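Local coordinates for protein alkaline phosphatase D (Bacillus subtilis, PDB 2YEQ) that hydrolyses phosphate esters, acting as a secreted phosphodiesterase and alkaline phosphatase with iron and calcium in its active site, at residues N274-A286 against R303-N317. Numbering follows the deposited sequence.
Sequences NVLDTRQYRDDQA and RTLLGKEQEQWLFNN. With NA (sodium ion), chain B; EDO (1,2-ethanediol), chain L.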
ATOM      1  N   ASN A 274     -11.454   2.399   6.523  1.00 19.27           N
ATOM      2  CA  ASN A 274     -10.991   3.781   6.450  1.00 18.65           C
ATOM      3  C   ASN A 274      -9.612   3.747   5.848  1.00 16.43           C
ATOM      4  O   ASN A 274      -8.661   3.330   6.502  1.00 17.36           O
ATOM      5  CB  ASN A 274     -10.942   4.386   7.854  1.00 18.27           C
ATOM      6  CG  ASN A 274     -12.298   4.336   8.550  1.00 18.72           C
ATOM      7  OD1 ASN A 274     -13.190   5.132   8.260  1.00 21.16           O
ATOM      8  ND2 ASN A 274     -12.489   3.319   9.394  1.00 19.36           N
ATOM      9  N   VAL A 275      -9.519   4.162   4.588  1.00 17.10           N
ATOM     10  CA  VAL A 275      -8.256   4.211   3.871  1.00 17.05           C
ATOM     11  C   VAL A 275      -7.634   5.614   4.111  1.00 16.44           C
ATOM     12  O   VAL A 275      -8.187   6.613   3.676  1.00 17.23           O
ATOM     13  CB  VAL A 275      -8.481   3.959   2.348  1.00 17.84           C
ATOM     14  CG1 VAL A 275      -7.184   3.975   1.617  1.00 17.53           C
ATOM     15  CG2 VAL A 275      -9.208   2.585   2.132  1.00 16.25           C
ATOM     16  N   LEU A 276      -6.513   5.650   4.822  1.00 15.93           N
ATOM     17  CA  LEU A 276      -5.931   6.886   5.287  1.00 17.53           C
ATOM     18  C   LEU A 276      -4.808   7.363   4.363  1.00 17.24           C
ATOM     19  O   LEU A 276      -4.270   6.593   3.496  1.00 17.07           O
ATOM     20  CB  LEU A 276      -5.361   6.705   6.693  1.00 17.37           C
ATOM     21  CG  LEU A 276      -6.301   6.106   7.756  1.00 17.83           C
ATOM     22  CD1 LEU A 276      -5.612   6.099   9.138  1.00 15.01           C
ATOM     23  CD2 LEU A 276      -7.641   6.812   7.796  1.00 16.70           C
ATOM     24  N   ASP A 277      -4.456   8.631   4.573  1.00 17.16           N
ATOM     25  CA  ASP A 277      -3.324   9.291   3.916  1.00 16.08           C
ATOM     26  C   ASP A 277      -2.524  10.010   4.988  1.00 16.61           C
ATOM     27  O   ASP A 277      -2.910  11.081   5.452  1.00 17.05           O
ATOM     28  CB  ASP A 277      -3.885  10.237   2.845  1.00 17.19           C
ATOM     29  CG  ASP A 277      -2.790  10.982   2.040  1.00 15.87           C
ATOM     30  OD1 ASP A 277      -1.588  10.877   2.356  1.00 16.34           O
ATOM     31  OD2 ASP A 277      -3.198  11.659   1.076  1.00 19.55           O
ATOM     32  N   THR A 278      -1.420   9.396   5.400  1.00 15.82           N
ATOM     33  CA  THR A 278      -0.606   9.907   6.473  1.00 17.24           C
ATOM     34  C   THR A 278       0.631  10.662   5.969  1.00 18.39           C
ATOM     35  O   THR A 278       1.520  10.958   6.761  1.00 20.99           O
ATOM     36  CB  THR A 278      -0.167   8.768   7.434  1.00 16.25           C
ATOM     37  OG1 THR A 278       0.620   7.783   6.726  1.00 17.50           O
ATOM     38  CG2 THR A 278      -1.426   8.088   8.099  1.00 15.39           C
ATOM     39  N   ARG A 279       0.696  10.925   4.659  1.00 18.87           N
ATOM     40  CA  ARG A 279       1.772  11.726   4.062  1.00 16.91           C
ATOM     41  C   ARG A 279       1.370  13.127   3.686  1.00 17.24           C
ATOM     42  O   ARG A 279       2.145  14.058   3.918  1.00 18.55           O
ATOM     43  CB  ARG A 279       2.323  11.081   2.780  1.00 17.00           C
ATOM     44  CG  ARG A 279       3.225   9.924   3.028  1.00 17.00           C
ATOM     45  CD  ARG A 279       4.515  10.263   3.674  1.00 17.09           C
ATOM     46  NE  ARG A 279       5.146   9.042   4.151  1.00 16.24           N
ATOM     47  CZ  ARG A 279       6.160   8.963   5.003  1.00 16.54           C
ATOM     48  NH1 ARG A 279       6.771  10.060   5.495  1.00 18.56           N
ATOM     49  NH2 ARG A 279       6.581   7.770   5.384  1.00 15.75           N
ATOM     50  N   GLN A 280       0.229  13.273   3.022  1.00 17.84           N
ATOM     51  CA  GLN A 280      -0.089  14.514   2.309  1.00 19.23           C
ATOM     52  C   GLN A 280      -0.297  15.753   3.239  1.00 20.84           C
ATOM     53  O   GLN A 280      -0.144  16.922   2.793  1.00 18.24           O
ATOM     54  CB  GLN A 280      -1.322  14.306   1.446  1.00 19.71           C
ATOM     55  CG  GLN A 280      -1.645  15.475   0.513  1.00 20.32           C
ATOM     56  CD  GLN A 280      -2.783  15.191  -0.425  1.00 19.17           C
ATOM     57  OE1 GLN A 280      -3.310  14.047  -0.511  1.00 22.84           O
ATOM     58  NE2 GLN A 280      -3.177  16.205  -1.151  1.00 16.33           N
ATOM     59  N   TYR A 281      -0.693  15.482   4.483  1.00 20.03           N
ATOM     60  CA  TYR A 281      -1.080  16.515   5.427  1.00 20.17           C
ATOM     61  C   TYR A 281      -0.243  16.526   6.695  1.00 19.45           C
ATOM     62  O   TYR A 281      -0.426  17.407   7.534  1.00 20.69           O
ATOM     63  CB  TYR A 281      -2.544  16.362   5.808  1.00 20.90           C
ATOM     64  CG  TYR A 281      -3.452  16.020   4.664  1.00 21.86           C
ATOM     65  CD1 TYR A 281      -3.854  16.980   3.741  1.00 20.17           C
ATOM     66  CD2 TYR A 281      -3.912  14.712   4.494  1.00 21.63           C
ATOM     67  CE1 TYR A 281      -4.684  16.645   2.679  1.00 20.29           C
ATOM     68  CE2 TYR A 281      -4.734  14.376   3.458  1.00 20.40           C
ATOM     69  CZ  TYR A 281      -5.128  15.333   2.542  1.00 21.43           C
ATOM     70  OH  TYR A 281      -5.977  14.943   1.511  1.00 22.15           O
ATOM     71  N   ARG A 282       0.700  15.604   6.830  1.00 19.05           N
ATOM     72  CA  ARG A 282       1.405  15.466   8.076  1.00 18.13           C
ATOM     73  C   ARG A 282       2.397  16.602   8.357  1.00 20.84           C
ATOM     74  O   ARG A 282       3.007  17.171   7.425  1.00 18.40           O
ATOM     75  CB  ARG A 282       2.140  14.133   8.161  1.00 17.59           C
ATOM     76  CG  ARG A 282       3.253  13.930   7.147  1.00 18.54           C
ATOM     77  CD  ARG A 282       4.372  13.134   7.715  1.00 18.56           C
ATOM     78  NE  ARG A 282       4.070  11.708   7.700  1.00 19.48           N
ATOM     79  CZ  ARG A 282       4.837  10.776   8.236  1.00 19.18           C
ATOM     80  NH1 ARG A 282       5.936  11.101   8.921  1.00 19.95           N
ATOM     81  NH2 ARG A 282       4.501   9.491   8.090  1.00 19.99           N
ATOM     82  N   ASP A 283       2.604  16.854   9.650  1.00 19.94           N
ATOM     83  CA  ASP A 283       3.688  17.711  10.095  1.00 20.45           C
ATOM     84  C   ASP A 283       5.015  16.993   9.945  1.00 21.13           C
ATOM     85  O   ASP A 283       5.071  15.760   9.846  1.00 19.49           O
ATOM     86  CB  ASP A 283       3.475  18.143  11.542  1.00 21.62           C
ATOM     87  CG  ASP A 283       2.368  19.182  11.688  1.00 24.39           C
ATOM     88  OD1 ASP A 283       2.109  19.963  10.733  1.00 23.81           O
ATOM     89  OD2 ASP A 283       1.734  19.218  12.766  1.00 22.98           O
ATOM     90  N   ASP A 284       6.087  17.783   9.955  1.00 18.60           N
ATOM     91  CA  ASP A 284       7.440  17.316   9.729  1.00 20.10           C
ATOM     92  C   ASP A 284       7.821  16.362  10.834  1.00 21.46           C
ATOM     93  O   ASP A 284       7.375  16.524  11.987  1.00 23.00           O
ATOM     94  CB  ASP A 284       8.390  18.528   9.738  1.00 22.11           C
ATOM     95  CG  ASP A 284       9.704  18.283   9.041  1.00 25.15           C
ATOM     96  OD1 ASP A 284       9.896  17.258   8.305  1.00 22.54           O
ATOM     97  OD2 ASP A 284      10.588  19.156   9.266  1.00 24.44           O
ATOM     98  N   GLN A 285       8.660  15.390  10.500  1.00 19.70           N
ATOM     99  CA  GLN A 285       9.229  14.503  11.505  1.00 21.90           C
ATOM    100  C   GLN A 285      10.102  15.276  12.531  1.00 26.05           C
ATOM    101  O   GLN A 285      10.922  16.126  12.164  1.00 22.82           O
ATOM    102  CB  GLN A 285      10.056  13.389  10.880  1.00 19.37           C
ATOM    103  CG  GLN A 285       9.286  12.513   9.869  1.00 19.62           C
ATOM    104  CD  GLN A 285       9.403  13.022   8.451  1.00 23.24           C
ATOM    105  OE1 GLN A 285       9.788  14.193   8.242  1.00 18.62           O
ATOM    106  NE2 GLN A 285       9.074  12.166   7.452  1.00 18.12           N
ATOM    107  N   ALA A 286       9.912  14.943  13.805  1.00 23.24           N
ATOM    108  CA  ALA A 286      10.654  15.538  14.909  1.00 23.23           C
ATOM    109  C   ALA A 286      12.033  14.972  15.002  1.00 23.13           C
ATOM    110  O   ALA A 286      12.315  13.868  14.492  1.00 22.45           O
ATOM    111  CB  ALA A 286       9.913  15.288  16.230  1.00 22.77           C
ATOM    112  N   ARG A 303       1.029  18.662  16.969  1.00 18.14           N
ATOM    113  CA  ARG A 303       1.511  18.000  15.767  1.00 20.04           C
ATOM    114  C   ARG A 303       0.524  16.947  15.297  1.00 24.40           C
ATOM    115  O   ARG A 303      -0.057  16.233  16.130  1.00 23.79           O
ATOM    116  CB  ARG A 303       2.851  17.377  16.017  1.00 19.24           C
ATOM    117  CG  ARG A 303       3.960  18.414  16.093  1.00 21.55           C
ATOM    118  CD  ARG A 303       5.268  17.806  16.457  1.00 18.32           C
ATOM    119  NE  ARG A 303       5.821  17.021  15.360  1.00 21.93           N
ATOM    120  CZ  ARG A 303       6.019  15.699  15.359  1.00 22.35           C
ATOM    121  NH1 ARG A 303       5.695  14.948  16.408  1.00 22.70           N
ATOM    122  NH2 ARG A 303       6.536  15.112  14.282  1.00 21.40           N
ATOM    123  N   THR A 304       0.331  16.894  13.975  1.00 22.77           N
ATOM    124  CA  THR A 304      -0.666  16.052  13.322  1.00 21.87           C
ATOM    125  C   THR A 304       0.001  15.130  12.286  1.00 21.86           C
ATOM    126  O   THR A 304       1.072  15.461  11.744  1.00 19.05           O
ATOM    127  CB  THR A 304      -1.731  16.917  12.640  1.00 21.72           C
ATOM    128  OG1 THR A 304      -2.826  16.091  12.249  1.00 19.27           O
ATOM    129  CG2 THR A 304      -1.160  17.709  11.393  1.00 18.45           C
ATOM    130  N   LEU A 305      -0.607  13.960  12.073  1.00 22.43           N
ATOM    131  CA  LEU A 305      -0.274  13.080  10.931  1.00 22.75           C
ATOM    132  C   LEU A 305      -1.350  13.231   9.886  1.00 20.55           C
ATOM    133  O   LEU A 305      -1.061  13.298   8.694  1.00 22.07           O
ATOM    134  CB  LEU A 305      -0.233  11.597  11.315  1.00 25.19           C
ATOM    135  CG  LEU A 305       1.063  10.866  11.581  1.00 30.45           C
ATOM    136  CD1 LEU A 305       0.699   9.404  11.949  1.00 29.54           C
ATOM    137  CD2 LEU A 305       2.054  10.892  10.416  1.00 24.11           C
ATOM    138  N   LEU A 306      -2.606  13.273  10.331  1.00 20.52           N
ATOM    139  CA  LEU A 306      -3.737  13.167   9.437  1.00 19.48           C
ATOM    140  C   LEU A 306      -4.192  14.501   8.934  1.00 19.54           C
ATOM    141  O   LEU A 306      -4.859  14.577   7.880  1.00 18.42           O
ATOM    142  CB  LEU A 306      -4.932  12.526  10.146  1.00 21.15           C
ATOM    143  CG  LEU A 306      -4.777  11.119  10.706  1.00 22.05           C
ATOM    144  CD1 LEU A 306      -6.076  10.706  11.435  1.00 21.73           C
ATOM    145  CD2 LEU A 306      -4.398  10.130   9.571  1.00 20.41           C
ATOM    146  N   GLY A 307      -3.899  15.553   9.705  1.00 19.47           N
ATOM    147  CA  GLY A 307      -4.530  16.840   9.490  1.00 20.15           C
ATOM    148  C   GLY A 307      -5.900  16.846  10.118  1.00 23.77           C
ATOM    149  O   GLY A 307      -6.516  15.779  10.310  1.00 22.27           O
ATOM    150  N   LYS A 308      -6.403  18.047  10.404  1.00 24.31           N
ATOM    151  CA  LYS A 308      -7.616  18.213  11.195  1.00 27.94           C
ATOM    152  C   LYS A 308      -8.844  17.627  10.529  1.00 25.37           C
ATOM    153  O   LYS A 308      -9.641  16.981  11.197  1.00 22.63           O
ATOM    154  CB  LYS A 308      -7.873  19.698  11.509  1.00 33.90           C
ATOM    155  CG  LYS A 308      -9.219  19.990  12.212  1.00 46.23           C
ATOM    156  CD  LYS A 308      -9.037  20.604  13.602  1.00 63.95           C
ATOM    157  CE  LYS A 308      -8.550  19.571  14.627  1.00 74.60           C
ATOM    158  NZ  LYS A 308      -9.518  19.384  15.759  1.00 77.03           N
ATOM    159  N   GLU A 309      -9.002  17.858   9.232  1.00 24.32           N
ATOM    160  CA  GLU A 309     -10.187  17.403   8.501  1.00 26.65           C
ATOM    161  C   GLU A 309     -10.257  15.876   8.437  1.00 24.13           C
ATOM    162  O   GLU A 309     -11.311  15.298   8.660  1.00 21.38           O
ATOM    163  CB  GLU A 309     -10.196  17.925   7.069  1.00 34.40           C
ATOM    164  CG  GLU A 309     -11.339  18.848   6.737  1.00 50.47           C
ATOM    165  CD  GLU A 309     -10.861  20.267   6.489  1.00 66.33           C
ATOM    166  OE1 GLU A 309     -10.230  20.851   7.404  1.00 80.73           O
ATOM    167  OE2 GLU A 309     -11.100  20.787   5.377  1.00 72.65           O
ATOM    168  N   GLN A 310      -9.134  15.241   8.101  1.00 21.43           N
ATOM    169  CA  GLN A 310      -9.097  13.800   7.999  1.00 19.44           C
ATOM    170  C   GLN A 310      -9.316  13.161   9.366  1.00 23.07           C
ATOM    171  O   GLN A 310      -9.938  12.098   9.466  1.00 19.28           O
ATOM    172  CB  GLN A 310      -7.782  13.331   7.426  1.00 19.19           C
ATOM    173  CG  GLN A 310      -7.739  11.842   7.189  1.00 18.97           C
ATOM    174  CD  GLN A 310      -6.467  11.378   6.535  1.00 19.18           C
ATOM    175  OE1 GLN A 310      -5.473  12.134   6.390  1.00 22.90           O
ATOM    176  NE2 GLN A 310      -6.464  10.136   6.147  1.00 15.40           N
ATOM    177  N   GLU A 311      -8.763  13.781  10.406  1.00 20.68           N
ATOM    178  CA  GLU A 311      -8.967  13.298  11.768  1.00 22.63           C
ATOM    179  C   GLU A 311     -10.459  13.280  12.125  1.00 22.94           C
ATOM    180  O   GLU A 311     -10.963  12.280  12.658  1.00 21.56           O
ATOM    181  CB  GLU A 311      -8.186  14.146  12.764  1.00 24.25           C
ATOM    182  CG  GLU A 311      -8.105  13.535  14.151  1.00 26.68           C
ATOM    183  CD  GLU A 311      -7.366  14.432  15.132  1.00 28.45           C
ATOM    184  OE1 GLU A 311      -8.000  15.383  15.617  1.00 32.35           O
ATOM    185  OE2 GLU A 311      -6.173  14.175  15.427  1.00 26.76           O
ATOM    186  N   GLN A 312     -11.155  14.371  11.826  1.00 21.73           N
ATOM    187  CA  GLN A 312     -12.559  14.495  12.155  1.00 26.49           C
ATOM    188  C   GLN A 312     -13.406  13.532  11.313  1.00 26.53           C
ATOM    189  O   GLN A 312     -14.374  12.941  11.808  1.00 23.06           O
ATOM    190  CB  GLN A 312     -13.048  15.933  11.974  1.00 31.15           C
ATOM    191  CG  GLN A 312     -14.491  16.176  12.425  1.00 40.55           C
ATOM    192  CD  GLN A 312     -14.734  15.792  13.900  1.00 52.15           C
ATOM    193  OE1 GLN A 312     -15.620  14.976  14.220  1.00 53.30           O
ATOM    194  NE2 GLN A 312     -13.928  16.371  14.801  1.00 50.62           N
ATOM    195  N   TRP A 313     -13.056  13.407  10.039  1.00 24.10           N
ATOM    196  CA  TRP A 313     -13.710  12.469   9.142  1.00 23.00           C
ATOM    197  C   TRP A 313     -13.563  11.047   9.682  1.00 21.39           C
ATOM    198  O   TRP A 313     -14.510  10.283   9.691  1.00 23.63           O
ATOM    199  CB  TRP A 313     -13.103  12.620   7.734  1.00 24.80           C
ATOM    200  CG  TRP A 313     -13.323  11.490   6.756  1.00 22.07           C
ATOM    201  CD1 TRP A 313     -14.363  11.343   5.880  1.00 22.74           C
ATOM    202  CD2 TRP A 313     -12.447  10.372   6.533  1.00 22.19           C
ATOM    203  NE1 TRP A 313     -14.186  10.189   5.136  1.00 22.89           N
ATOM    204  CE2 TRP A 313     -13.016   9.588   5.514  1.00 20.99           C
ATOM    205  CE3 TRP A 313     -11.227   9.980   7.074  1.00 22.64           C
ATOM    206  CZ2 TRP A 313     -12.409   8.441   5.037  1.00 20.53           C
ATOM    207  CZ3 TRP A 313     -10.637   8.843   6.599  1.00 22.80           C
ATOM    208  CH2 TRP A 313     -11.237   8.078   5.597  1.00 20.76           C
ATOM    209  N   LEU A 314     -12.378  10.699  10.145  1.00 21.43           N
ATOM    210  CA  LEU A 314     -12.132   9.376  10.668  1.00 22.51           C
ATOM    211  C   LEU A 314     -12.967   9.112  11.917  1.00 25.87           C
ATOM    212  O   LEU A 314     -13.554   8.029  12.050  1.00 24.78           O
ATOM    213  CB  LEU A 314     -10.663   9.191  10.999  1.00 21.18           C
ATOM    214  CG  LEU A 314     -10.248   7.884  11.657  1.00 22.91           C
ATOM    215  CD1 LEU A 314     -10.621   6.659  10.776  1.00 20.87           C
ATOM    216  CD2 LEU A 314      -8.763   7.891  11.970  1.00 22.59           C
ATOM    217  N   PHE A 315     -12.994  10.077  12.839  1.00 23.64           N
ATOM    218  CA  PHE A 315     -13.795   9.951  14.068  1.00 25.46           C
ATOM    219  C   PHE A 315     -15.286   9.793  13.737  1.00 26.05           C
ATOM    220  O   PHE A 315     -15.975   8.959  14.343  1.00 26.85           O
ATOM    221  CB  PHE A 315     -13.561  11.143  15.000  1.00 25.82           C
ATOM    222  CG  PHE A 315     -12.173  11.204  15.600  1.00 26.03           C
ATOM    223  CD1 PHE A 315     -11.250  10.207  15.390  1.00 28.21           C
ATOM    224  CD2 PHE A 315     -11.803  12.290  16.377  1.00 30.49           C
ATOM    225  CE1 PHE A 315      -9.993  10.280  15.944  1.00 29.14           C
ATOM    226  CE2 PHE A 315     -10.548  12.366  16.951  1.00 26.71           C
ATOM    227  CZ  PHE A 315      -9.644  11.366  16.728  1.00 29.31           C
ATOM    228  N   ASN A 316     -15.778  10.552  12.767  1.00 24.56           N
ATOM    229  CA  ASN A 316     -17.164  10.408  12.315  1.00 29.02           C
ATOM    230  C   ASN A 316     -17.458   8.988  11.798  1.00 30.12           C
ATOM    231  O   ASN A 316     -18.518   8.435  12.077  1.00 28.01           O
ATOM    232  CB  ASN A 316     -17.504  11.394  11.202  1.00 31.23           C
ATOM    233  CG  ASN A 316     -17.556  12.848  11.671  1.00 41.77           C
ATOM    234  OD1 ASN A 316     -17.567  13.774  10.846  1.00 47.59           O
ATOM    235  ND2 ASN A 316     -17.596  13.059  12.975  1.00 41.07           N
ATOM    236  N   ASN A 317     -16.525   8.414  11.035  1.00 28.23           N
ATOM    237  CA  ASN A 317     -16.676   7.049  10.509  1.00 27.32           C
ATOM    238  C   ASN A 317     -16.597   6.001  11.606  1.00 27.99           C
ATOM    239  O   ASN A 317     -17.351   5.028  11.582  1.00 30.24           O
ATOM    240  CB  ASN A 317     -15.598   6.725   9.482  1.00 29.05           C
ATOM    241  CG  ASN A 317     -15.680   7.593   8.247  1.00 27.99           C
ATOM    242  OD1 ASN A 317     -16.703   8.207   7.984  1.00 29.88           O
ATOM    243  ND2 ASN A 317     -14.581   7.653   7.487  1.00 27.57           N
TER
HETATM  244 NA    NA B 577      11.360  15.821   7.432  1.00 13.87          NA
HETATM  245  C1  EDO L 539       6.455  19.228  13.303  0.80 26.80           C
HETATM  246  O1  EDO L 539       7.695  18.703  13.789  0.80 25.67           O
HETATM  247  C2  EDO L 539       6.692  20.190  12.158  0.80 26.32           C
HETATM  248  O2  EDO L 539       5.520  20.393  11.404  0.80 24.13           O
HETATM  249  O   HOH W   1     -15.174   2.755  10.527  1.00 29.12           O
HETATM  250  O   HOH W   2      -1.264  13.227   6.014  1.00 16.33           O
HETATM  251  O   HOH W   3      12.292  15.932   9.570  1.00 31.17           O
HETATM  252  O   HOH W   4       8.132  12.770  14.318  1.00 19.54           O
HETATM  253  O   HOH W   5      12.918  17.190   6.469  1.00 26.69           O
HETATM  254  O   HOH W   6      10.490  15.549   5.369  1.00 16.94           O
HETATM  255  O   HOH W   7      12.614  13.922   6.965  1.00 28.25           O
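D283 and T304 are joined by two hydrogen bonds: D283 N to T304 O, nearly straight at 2.9 Å, and T304 N to D283 OD2 at 3.0 Å, from above the carboxylate plane. T304 OG1 accepts from G307 N, the helix N-cap: an ST motif. R303 turns about CG-CD (chi3 72°), bringing NH2 to D284 O in a hydrogen bond of 2.8 Å in the guanidinium plane; A286 CB lies over one face, and NH1 bonds to G354 O. D284 OD1 and Q285 OE1 bind the sodium ion. L305 and R282 run side by side, L305 CD2 over one guanidinium face, 3.5 Å from R282 CZ. R279 NH1 lies over the opposite face, and D350 forms salt bridges with both arginines and hydrogen-bonds Q285 NE2. At the other end, L276 CD2 meets the W313 ring edge, 3.8 Å from CZ3. N274 and L314 side chains cross at about a right angle, L314 CD1 against N274 CG. N317 ND2 donates to N274 OD1 at 3.0 Å, the amides nearly parallel. Helix 308-320 packs on the seven-stranded sheet as the connection of a beta-alpha-beta crossover between parallel strands 271-275 and 325-329; L314 touches the latter and W313 strand 263-267.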